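Local coordinates for flagellar biosynthesis protein FlaG (Helicobacter pylori, PDB 6JSX) that probably takes part in building the bacterial flagellum, although its molecular role is not established, at residues R50-S54 and K55-E59. Numbering follows the deposited sequence.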
# COMPACT_ATOMS: atom_id res chain seq x y z
N ARG A 50 2.30 10.40 -3.31
CA ARG A 50 3.23 9.58 -4.05
C ARG A 50 2.49 9.04 -5.27
O ARG A 50 1.42 8.47 -5.14
CB ARG A 50 3.73 8.42 -3.20
CG ARG A 50 4.67 8.83 -2.09
CD ARG A 50 5.79 9.73 -2.59
NE ARG A 50 6.79 9.96 -1.55
CZ ARG A 50 6.90 11.07 -0.82
NH1 ARG A 50 6.08 12.10 -1.00
NH2 ARG A 50 7.85 11.17 0.10
N GLU A 51 3.07 9.26 -6.45
CA GLU A 51 2.46 8.80 -7.68
C GLU A 51 3.23 7.60 -8.20
O GLU A 51 4.45 7.50 -8.03
CB GLU A 51 2.42 9.92 -8.71
CG GLU A 51 2.92 9.52 -10.09
CD GLU A 51 3.68 10.65 -10.75
OE1 GLU A 51 4.12 11.57 -10.02
OE2 GLU A 51 3.85 10.62 -11.99
N ILE A 52 2.50 6.67 -8.79
CA ILE A 52 3.07 5.48 -9.40
C ILE A 52 2.38 5.35 -10.75
O ILE A 52 1.19 5.01 -10.81
CB ILE A 52 2.82 4.23 -8.52
CG1 ILE A 52 3.51 4.38 -7.16
CG2 ILE A 52 3.30 2.97 -9.21
CD1 ILE A 52 3.23 3.25 -6.18
N PRO A 53 3.10 5.66 -11.83
CA PRO A 53 2.48 5.64 -13.16
C PRO A 53 1.82 4.32 -13.47
O PRO A 53 2.28 3.28 -12.98
CB PRO A 53 3.65 5.94 -14.12
CG PRO A 53 4.89 6.04 -13.28
CD PRO A 53 4.44 6.26 -11.85
N SER A 54 0.73 4.38 -14.24
CA SER A 54 -0.15 3.25 -14.55
C SER A 54 0.56 1.91 -14.68
O SER A 54 0.22 0.95 -13.98
CB SER A 54 -0.94 3.51 -15.84
OG SER A 54 -2.03 4.39 -15.63
N LYS A 55 1.54 1.84 -15.56
CA LYS A 55 2.18 0.58 -15.89
C LYS A 55 2.97 0.00 -14.72
O LYS A 55 2.89 -1.19 -14.44
CB LYS A 55 3.08 0.75 -17.12
CG LYS A 55 3.70 -0.54 -17.64
CD LYS A 55 4.15 -0.37 -19.08
CE LYS A 55 5.11 -1.48 -19.50
NZ LYS A 55 5.65 -1.27 -20.88
N GLU A 56 3.72 0.84 -14.03
CA GLU A 56 4.51 0.37 -12.89
C GLU A 56 3.60 -0.10 -11.75
O GLU A 56 3.97 -0.97 -10.97
CB GLU A 56 5.49 1.46 -12.43
CG GLU A 56 6.59 1.79 -13.46
CD GLU A 56 7.47 2.96 -13.03
OE1 GLU A 56 6.96 3.86 -12.33
OE2 GLU A 56 8.67 3.00 -13.40
N ALA A 57 2.40 0.48 -11.68
CA ALA A 57 1.44 0.17 -10.63
C ALA A 57 0.80 -1.20 -10.83
O ALA A 57 0.57 -1.94 -9.87
CB ALA A 57 0.36 1.24 -10.57
N VAL A 58 0.52 -1.53 -12.08
CA VAL A 58 -0.11 -2.81 -12.37
C VAL A 58 0.87 -3.97 -12.16
O VAL A 58 0.50 -5.02 -11.62
CB VAL A 58 -0.69 -2.81 -13.79
CG1 VAL A 58 -1.36 -4.15 -14.09
CG2 VAL A 58 -1.69 -1.67 -13.94
N GLU A 59 2.12 -3.77 -12.57
CA GLU A 59 3.18 -4.75 -12.32
C GLU A 59 3.40 -4.98 -10.82
O GLU A 59 3.59 -6.11 -10.38
CB GLU A 59 4.49 -4.31 -12.97
CG GLU A 59 4.43 -4.30 -14.50
CD GLU A 59 5.69 -3.75 -15.15
OE1 GLU A 59 6.56 -3.19 -14.43
OE2 GLU A 59 5.80 -3.86 -16.40
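The carboxylate of Glu-56 meets the pyrrolidine ring of Pro-53 at the ring's CG-CD side, with OE1 coming in somewhat out of the mean ring plane and not over a face. Its OE1 lies 3.2 Å from Pro-53 CG and 3.5 Å from Pro-53 CD, a van der Waals contact in which the two side chains lie at a slant to each other. Glu-56 gets there with CG anti to its own carbonyl carbon (chi1 -67°) and the rest of the chain extended, reaching back toward the strand. Beside this pair, Ile-52 presents its CG2 branch to the first helical turn, 3.7 Å from Ala-57 CB and 3.6 Å from Ala-57 N. Here strand 47-53, an outer strand of the chain's three-stranded antiparallel sheet, passes directly into helix 54-72, turning by 86° between the two short segments. Pro-53 occupies the N-cap position, and its carbonyl O accepts the Ala-57 N-H at 3.1 Å between O and N. One residue on, Ser-54 O accepts the Val-58 N-H, also at 3.1 Å between O and N; these are the first i to i+4 bonds of the helix, and a weak second bond to Ser-54 O comes from Ala-57 N. The Ser-54 side chain points away from segment 55-59, and its buried hydroxyl is hydrogen-bonded to Tyr-29 OH. Leu-7 of helix 4-21 touches both Ser-54 and Ala-57, while Ile-21 of the second subunit packs on Ile-52 and Glu-56.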